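Local coordinates for Ice-binding protein (Flavobacteriaceae bacterium, PDB 5UYT), which binds ice and, as a bacterial antifreeze protein with more than one domain, probably restrains the growth of ice crystals in the cold, at residues T284-N287 with T288-T291; P216-G219 with T220-C223; I338-N341 with G342-T346. One frame throughout, in Å; residues are numbered along the deposited sequence.

Contact 1: T284-N287 with T288-T291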
ATOM      1  N   THR A 284      23.805   3.529   1.028  1.00 27.17           N
ATOM      2  CA  THR A 284      23.830   4.985   1.122  1.00 28.92           C
ATOM      3  C   THR A 284      22.804   5.641   0.191  1.00 28.25           C
ATOM      4  O   THR A 284      22.142   6.591   0.585  1.00 28.66           O
ATOM      5  CB  THR A 284      25.226   5.531   0.796  1.00 29.78           C
ATOM      6  OG1 THR A 284      26.152   4.885   1.672  1.00 31.05           O
ATOM      7  CG2 THR A 284      25.299   7.052   0.963  1.00 32.13           C
ATOM      8  N   TYR A 285      22.683   5.129  -1.029  1.00 27.20           N
ATOM      9  CA  TYR A 285      21.685   5.659  -1.966  1.00 26.68           C
ATOM     10  C   TYR A 285      20.267   5.506  -1.395  1.00 26.29           C
ATOM     11  O   TYR A 285      19.479   6.470  -1.428  1.00 26.55           O
ATOM     12  CB  TYR A 285      21.789   4.981  -3.345  1.00 26.23           C
ATOM     13  CG  TYR A 285      20.665   5.403  -4.285  1.00 25.85           C
ATOM     14  CD1 TYR A 285      20.772   6.562  -5.053  1.00 26.95           C
ATOM     15  CD2 TYR A 285      19.495   4.657  -4.387  1.00 24.61           C
ATOM     16  CE1 TYR A 285      19.747   6.962  -5.911  1.00 26.56           C
ATOM     17  CE2 TYR A 285      18.454   5.057  -5.232  1.00 24.64           C
ATOM     18  CZ  TYR A 285      18.595   6.189  -6.009  1.00 25.91           C
ATOM     19  OH  TYR A 285      17.564   6.597  -6.862  1.00 25.83           O
ATOM     20  N   LEU A 286      19.944   4.314  -0.888  1.00 24.81           N
ATOM     21  CA  LEU A 286      18.601   4.025  -0.353  1.00 25.39           C
ATOM     22  C   LEU A 286      18.316   4.873   0.893  1.00 27.75           C
ATOM     23  O   LEU A 286      17.234   5.488   1.031  1.00 27.76           O
ATOM     24  CB  LEU A 286      18.464   2.541  -0.014  1.00 24.11           C
ATOM     25  CG  LEU A 286      18.376   1.557  -1.183  1.00 23.55           C
ATOM     26  CD1 LEU A 286      18.334   0.121  -0.669  1.00 22.66           C
ATOM     27  CD2 LEU A 286      17.161   1.866  -2.075  1.00 23.17           C
ATOM     28  N   ASN A 287      19.315   4.928   1.785  1.00 29.26           N
ATOM     29  CA  ASN A 287      19.209   5.714   3.023  1.00 31.89           C
ATOM     30  C   ASN A 287      18.867   7.184   2.785  1.00 33.96           C
ATOM     31  O   ASN A 287      18.159   7.796   3.602  1.00 35.78           O
ATOM     32  CB  ASN A 287      20.494   5.594   3.866  1.00 33.16           C
ATOM     33  CG  ASN A 287      20.253   5.918   5.326  1.00 35.30           C
ATOM     34  OD1 ASN A 287      19.230   5.526   5.889  1.00 35.44           O
ATOM     35  ND2 ASN A 287      21.179   6.633   5.944  1.00 36.63           N
ATOM     36  N   THR A 288      19.357   7.751   1.680  1.00 32.66           N
ATOM     37  CA  THR A 288      19.176   9.178   1.393  1.00 33.54           C
ATOM     38  C   THR A 288      17.965   9.533   0.472  1.00 30.75           C
ATOM     39  O   THR A 288      17.670  10.705   0.250  1.00 30.27           O
ATOM     40  CB  THR A 288      20.492   9.874   0.920  1.00 38.23           C
ATOM     41  OG1 THR A 288      21.004   9.231  -0.243  1.00 39.70           O
ATOM     42  CG2 THR A 288      21.589   9.842   2.019  1.00 40.02           C
ATOM     43  N   LEU A 289      17.263   8.530  -0.059  1.00 28.19           N
ATOM     44  CA  LEU A 289      15.989   8.790  -0.758  1.00 25.95           C
ATOM     45  C   LEU A 289      15.017   9.469   0.195  1.00 26.70           C
ATOM     46  O   LEU A 289      14.825   9.006   1.309  1.00 25.93           O
ATOM     47  CB  LEU A 289      15.312   7.480  -1.255  1.00 24.80           C
ATOM     48  CG  LEU A 289      15.942   6.844  -2.500  1.00 24.35           C
ATOM     49  CD1 LEU A 289      15.417   5.419  -2.735  1.00 23.76           C
ATOM     50  CD2 LEU A 289      15.762   7.747  -3.741  1.00 24.98           C
ATOM     51  N   PRO A 290      14.372  10.551  -0.262  1.00 27.29           N
ATOM     52  CA  PRO A 290      13.329  11.240   0.540  1.00 27.63           C
ATOM     53  C   PRO A 290      12.141  10.346   0.851  1.00 26.76           C
ATOM     54  O   PRO A 290      11.698   9.576  -0.014  1.00 24.78           O
ATOM     55  CB  PRO A 290      12.897  12.418  -0.356  1.00 28.91           C
ATOM     56  CG  PRO A 290      13.920  12.488  -1.439  1.00 29.64           C
ATOM     57  CD  PRO A 290      14.536  11.139  -1.597  1.00 27.88           C
ATOM     58  N   THR A 291      11.636  10.427   2.084  1.00 25.96           N
ATOM     59  CA  THR A 291      10.474   9.623   2.494  1.00 25.60           C
ATOM     60  C   THR A 291       9.208  10.220   1.875  1.00 25.59           C
ATOM     61  O   THR A 291       9.004  11.436   1.963  1.00 25.32           O
ATOM     62  CB  THR A 291      10.324   9.677   4.026  1.00 26.54           C
ATOM     63  OG1 THR A 291      11.440   9.000   4.599  1.00 27.00           O
ATOM     64  CG2 THR A 291       9.028   9.000   4.503  1.00 25.36           C
TER
HETATM   65  O   HOH W   1      19.623   9.048  -2.417  1.00 28.91           O

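Contact 2: P216-G219 with T220-C223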
ATOM      1  N   PRO A 216      18.044   1.732  -6.825  1.00 21.62           N
ATOM      2  CA  PRO A 216      19.487   1.848  -6.687  1.00 22.12           C
ATOM      3  C   PRO A 216      20.204   1.039  -7.757  1.00 22.33           C
ATOM      4  O   PRO A 216      19.689   0.004  -8.212  1.00 22.67           O
ATOM      5  CB  PRO A 216      19.756   1.196  -5.333  1.00 21.75           C
ATOM      6  CG  PRO A 216      18.656   0.151  -5.203  1.00 21.08           C
ATOM      7  CD  PRO A 216      17.466   0.923  -5.727  1.00 21.02           C
ATOM      8  N   ASN A 217      21.383   1.507  -8.147  1.00 23.24           N
ATOM      9  CA  ASN A 217      22.252   0.693  -8.939  1.00 23.13           C
ATOM     10  C   ASN A 217      22.936  -0.259  -7.966  1.00 22.55           C
ATOM     11  O   ASN A 217      23.653   0.180  -7.057  1.00 23.52           O
ATOM     12  CB  ASN A 217      23.254   1.568  -9.685  1.00 25.39           C
ATOM     13  CG  ASN A 217      24.295   0.756 -10.445  1.00 26.07           C
ATOM     14  OD1 ASN A 217      24.163  -0.438 -10.652  1.00 24.59           O
ATOM     15  ND2 ASN A 217      25.335   1.444 -10.898  1.00 28.58           N
ATOM     16  N   LEU A 218      22.670  -1.556  -8.116  1.00 20.71           N
ATOM     17  CA  LEU A 218      23.354  -2.554  -7.271  1.00 20.08           C
ATOM     18  C   LEU A 218      24.788  -2.887  -7.735  1.00 20.69           C
ATOM     19  O   LEU A 218      25.509  -3.599  -7.018  1.00 20.17           O
ATOM     20  CB  LEU A 218      22.522  -3.838  -7.138  1.00 19.20           C
ATOM     21  CG  LEU A 218      21.134  -3.668  -6.503  1.00 19.45           C
ATOM     22  CD1 LEU A 218      20.426  -5.017  -6.501  1.00 19.42           C
ATOM     23  CD2 LEU A 218      21.229  -3.103  -5.088  1.00 20.88           C
ATOM     24  N   GLY A 219      25.226  -2.386  -8.902  1.00 21.02           N
ATOM     25  CA  GLY A 219      26.518  -2.843  -9.454  1.00 21.69           C
ATOM     26  C   GLY A 219      26.670  -4.370  -9.430  1.00 21.24           C
ATOM     27  O   GLY A 219      25.741  -5.103  -9.807  1.00 20.41           O
ATOM     28  N   THR A 220      27.833  -4.854  -8.980  1.00 21.92           N
ATOM     29  CA  THR A 220      28.139  -6.291  -9.087  1.00 21.99           C
ATOM     30  C   THR A 220      27.385  -7.112  -8.040  1.00 21.68           C
ATOM     31  O   THR A 220      27.233  -8.324  -8.192  1.00 20.39           O
ATOM     32  CB  THR A 220      29.651  -6.596  -8.987  1.00 23.18           C
ATOM     33  OG1 THR A 220      30.098  -6.263  -7.656  1.00 24.29           O
ATOM     34  CG2 THR A 220      30.468  -5.790 -10.005  1.00 24.60           C
ATOM     35  N   VAL A 221      26.868  -6.455  -7.003  1.00 21.66           N
ATOM     36  CA  VAL A 221      26.143  -7.188  -5.971  1.00 23.00           C
ATOM     37  C   VAL A 221      24.776  -7.731  -6.492  1.00 22.39           C
ATOM     38  O   VAL A 221      24.169  -8.624  -5.870  1.00 21.74           O
ATOM     39  CB  VAL A 221      26.137  -6.418  -4.609  1.00 24.95           C
ATOM     40  CG1 VAL A 221      24.868  -5.620  -4.445  1.00 26.38           C
ATOM     41  CG2 VAL A 221      26.242  -7.422  -3.455  1.00 27.04           C
ATOM     42  N   VAL A 222      24.356  -7.285  -7.700  1.00 22.55           N
ATOM     43  CA  VAL A 222      23.204  -7.898  -8.402  1.00 22.12           C
ATOM     44  C   VAL A 222      23.427  -9.406  -8.682  1.00 22.22           C
ATOM     45  O   VAL A 222      22.461 -10.178  -8.798  1.00 21.70           O
ATOM     46  CB  VAL A 222      22.842  -7.181  -9.743  1.00 22.37           C
ATOM     47  CG1 VAL A 222      23.771  -7.580 -10.870  1.00 22.67           C
ATOM     48  CG2 VAL A 222      21.388  -7.459 -10.125  1.00 21.90           C
ATOM     49  N   CYS A 223      24.694  -9.822  -8.740  1.00 21.94           N
ATOM     50  CA  CYS A 223      25.030 -11.233  -8.961  1.00 20.56           C
ATOM     51  C   CYS A 223      25.085 -12.064  -7.701  1.00 19.23           C
ATOM     52  O   CYS A 223      25.280 -13.274  -7.800  1.00 18.24           O
ATOM     53  CB  CYS A 223      26.370 -11.367  -9.715  1.00 21.39           C
ATOM     54  SG  CYS A 223      26.244 -10.708 -11.398  1.00 23.48           S
TER

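Contact 3: I338-N341 with G342-T346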
ATOM      1  N   ILE A 338      11.534   0.401   1.035  1.00 18.05           N
ATOM      2  CA  ILE A 338      11.050   0.362   2.444  1.00 17.40           C
ATOM      3  C   ILE A 338      12.261   0.588   3.344  1.00 18.29           C
ATOM      4  O   ILE A 338      13.146  -0.265   3.422  1.00 18.11           O
ATOM      5  CB  ILE A 338      10.347  -0.989   2.751  1.00 17.09           C
ATOM      6  CG1 ILE A 338       9.110  -1.089   1.823  1.00 17.18           C
ATOM      7  CG2 ILE A 338       9.882  -1.037   4.224  1.00 17.76           C
ATOM      8  CD1 ILE A 338       8.425  -2.436   1.812  1.00 19.53           C
ATOM      9  N   LYS A 339      12.347   1.772   3.943  1.00 18.63           N
ATOM     10  CA  LYS A 339      13.471   2.122   4.812  1.00 19.39           C
ATOM     11  C   LYS A 339      13.040   1.783   6.241  1.00 19.73           C
ATOM     12  O   LYS A 339      11.974   2.230   6.696  1.00 20.01           O
ATOM     13  CB  LYS A 339      13.760   3.639   4.739  1.00 21.28           C
ATOM     14  CG  LYS A 339      14.111   4.163   3.356  1.00 21.97           C
ATOM     15  CD  LYS A 339      14.667   5.591   3.427  1.00 24.30           C
ATOM     16  CE  LYS A 339      13.545   6.566   3.718  1.00 25.54           C
ATOM     17  NZ  LYS A 339      14.086   7.956   3.780  1.00 26.44           N
ATOM     18  N   ILE A 340      13.876   1.050   6.969  1.00 18.81           N
ATOM     19  CA  ILE A 340      13.536   0.649   8.355  1.00 19.12           C
ATOM     20  C   ILE A 340      14.640   1.178   9.273  1.00 20.49           C
ATOM     21  O   ILE A 340      15.827   0.853   9.059  1.00 21.05           O
ATOM     22  CB  ILE A 340      13.394  -0.909   8.452  1.00 17.60           C
ATOM     23  CG1 ILE A 340      12.193  -1.391   7.628  1.00 17.50           C
ATOM     24  CG2 ILE A 340      13.301  -1.340   9.921  1.00 18.54           C
ATOM     25  CD1 ILE A 340      12.088  -2.929   7.536  1.00 16.73           C
ATOM     26  N   ASN A 341      14.276   2.025  10.249  1.00 20.54           N
ATOM     27  CA  ASN A 341      15.250   2.590  11.170  1.00 22.68           C
ATOM     28  C   ASN A 341      15.297   1.722  12.438  1.00 22.75           C
ATOM     29  O   ASN A 341      14.785   2.102  13.523  1.00 22.71           O
ATOM     30  CB  ASN A 341      14.902   4.065  11.447  1.00 25.26           C
ATOM     31  CG  ASN A 341      15.922   4.753  12.328  1.00 28.92           C
ATOM     32  OD1 ASN A 341      17.058   4.288  12.463  1.00 29.04           O
ATOM     33  ND2 ASN A 341      15.525   5.876  12.929  1.00 31.27           N
ATOM     34  N   GLY A 342      15.909   0.553  12.279  1.00 20.82           N
ATOM     35  CA  GLY A 342      16.083  -0.413  13.366  1.00 21.05           C
ATOM     36  C   GLY A 342      16.123  -1.812  12.763  1.00 19.87           C
ATOM     37  O   GLY A 342      16.205  -1.958  11.547  1.00 19.11           O
ATOM     38  N   ALA A 343      16.027  -2.839  13.609  1.00 20.21           N
ATOM     39  CA  ALA A 343      16.071  -4.230  13.158  1.00 19.60           C
ATOM     40  C   ALA A 343      14.753  -4.653  12.503  1.00 19.26           C
ATOM     41  O   ALA A 343      13.689  -4.063  12.780  1.00 19.59           O
ATOM     42  CB  ALA A 343      16.358  -5.156  14.334  1.00 20.34           C
ATOM     43  N   LEU A 344      14.836  -5.661  11.647  1.00 17.44           N
ATOM     44  CA  LEU A 344      13.652  -6.265  11.035  1.00 17.30           C
ATOM     45  C   LEU A 344      13.531  -7.711  11.522  1.00 17.19           C
ATOM     46  O   LEU A 344      14.510  -8.465  11.458  1.00 17.16           O
ATOM     47  CB  LEU A 344      13.768  -6.272   9.493  1.00 17.02           C
ATOM     48  CG  LEU A 344      12.700  -7.112   8.777  1.00 16.62           C
ATOM     49  CD1 LEU A 344      11.278  -6.586   9.079  1.00 15.92           C
ATOM     50  CD2 LEU A 344      12.962  -7.184   7.261  1.00 17.06           C
ATOM     51  N   SER A 345      12.352  -8.094  12.012  1.00 17.00           N
ATOM     52  CA  SER A 345      12.098  -9.497  12.372  1.00 17.47           C
ATOM     53  C   SER A 345      10.717  -9.843  11.834  1.00 16.96           C
ATOM     54  O   SER A 345       9.985  -8.955  11.391  1.00 16.65           O
ATOM     55  CB  SER A 345      12.161  -9.708  13.898  1.00 18.72           C
ATOM     56  OG  SER A 345      11.149  -8.936  14.560  1.00 19.32           O
ATOM     57  N   THR A 346      10.359 -11.126  11.859  1.00 15.99           N
ATOM     58  CA  THR A 346       9.059 -11.544  11.300  1.00 15.98           C
ATOM     59  C   THR A 346       8.444 -12.626  12.166  1.00 15.92           C
ATOM     60  O   THR A 346       9.140 -13.277  12.967  1.00 16.29           O
ATOM     61  CB  THR A 346       9.140 -12.074   9.832  1.00 15.41           C
ATOM     62  OG1 THR A 346       9.594 -13.435   9.800  1.00 15.87           O
ATOM     63  CG2 THR A 346      10.095 -11.225   8.931  1.00 15.88           C
TER

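Contact 1: T284-N287 with T288-T291
Tyr285 and Leu289 meet at the C-terminal end of helix 270-288, the helix that lies along the beta-solenoid of this ice-binding domain. Their side chains cross obliquely. Leu289 splits its two methyls against the phenol: its CD1 stands 3.9 Å from Tyr285 CE2, while the other branch, CD2, reaches toward the CZ-OH end of the ring. The tyrosine gets there because its CG lies anti to the backbone N (chi1 174°), which sends the ring along the helix toward the residue one turn later; its hydroxyl is hydrogen-bonded to the carbonyl of Val214. Leu286, which is buried, runs beside Leu289 and points the same way, its CD2 4.0 Å from Leu289 CD1. Both leucines also touch Val337 of strand 336-340, and Tyr285 and Leu286 touch Pro216 of the loop before strand 224-228.

Here the helical bonding pattern runs out. Thr288 N still donates to Thr284 O (3.2 Å), but Leu289 N turns to Leu286 O at 3.2 Å, a step of three residues, approaching from above the carbonyl plane; its bond to Tyr285 O is weak. Thr288 folds its hydroxyl back toward the last turn: with chi1 at 58°, OG1 sits between its own backbone N and carbonyl carbon and comes 3.0 Å from Thr284 O. One water bridges Tyr285 and Thr288, donating to Tyr285 O at 2.8 Å and lying 2.6 Å from Thr288 OG1.

Contact 2: P216-G219 with T220-C223
Between Leu218 and Val222 the backbone curls into 3-10 geometry, with two weak bonds, Val221 N to Leu218 O at 3.2 Å and Val222 N to Gly219 O at 3.3 Å, each stepping back three residues. Gly219 makes the entry at positive phi (47°), where a side chain would collide with the N of Thr220. An Asx turn prepares that bend: Asn217 OD1 accepts from Gly219 N at 2.8 Å, the donor standing above the amide's carbonyl plane and the N-H pointing nearly straight at the oxygen (161°).

Leu218 meets the curl through its CB, which lies 4.0 Å from Val221 CG1 and 4.3 Å from Val222 CB; its side chain also touches Ala282 of helix 270-288 and Arg401 of strand 397-404. Val221 lays CG1 against the leucine's carbonyl, 3.3 Å from Leu218 O, while its side chain also touches Leu403 on strand 397-404. Val222 repeats the arrangement one residue on: chi1 of 79° puts CG1 between its own N and carbonyl carbon, 3.3 Å from Gly219 O. A valine methyl thus lies beside each of these two carbonyls. The CB of Thr220 points away from 216-219, its side chain touches Gln274 of helix 270-288, and its N donates to Asp278 OD2.

A third bond, Cys223 N to Thr220 O at 3.0 Å, completes the curl. Polar bonds at Gly219 and apolar valine contacts thus act on the same few residues, and the Cys223-Cys422 disulfide ties their end covalently to the C-terminal part of the chain.

Contact 3: I338-N341 with G342-T346
Ile340 and Leu344 meet across a corner of the right-handed beta-solenoid, where strand 336-340 ends and strand 344-346 starts. The two side chains approach at a slant, by single methyls. Ile340 holds CG1 beside its backbone N, anti to the carbonyl carbon (chi1 -66°), which places the other branch, CG2, against the turn, 3.4 Å from Gly342 O. Leu344 instead swings CG anti to its backbone N (chi1 169°), which carries its CD1 to within 4.1 Å of Ile340 CD1.

The corner between them is made at Gly342, whose backbone angles, with phi at 151°, would jam any side chain against the carbonyl oxygen of Asn341. Its N gives a weak bond to Ile340 O at 3.2 Å, an oxygen that Lys366 NZ also uses. The CB of Asn341 points away from 342-346, and its ND2 is bonded to Asn315 OD1, from the residue that follows strand 311-314.

Coils stack on both flanks: Ile340 and Leu344 both touch Thr318 of strand 318-320 on one neighbouring coil and Val367 at the end of strand 363-367 on the other.

Overall arrangement
Contact 1 is largely a surface contact where helix 270-288 ends, contact 2 a partly buried turn in the linker ahead of strand 224-228, and contact 3 a corner whose apolar side chains are buried between coils. Contact 2 packs against the helix that carries contact 1: Pro216 CB lies 3.6 Å from Tyr285 CD2. Contacts 1 and 3 are joined by a charged side chain, as Lys339 NZ lies 2.8 Å from Leu289 O in a probable hydrogen bond. Contacts 2 and 3 do not touch. The helix end mixes backbone bonds and a water with aromatic-aliphatic packing; an Asx turn and a disulfide mark the linker, and methyl packing the solenoid corner; glycine shapes the last two.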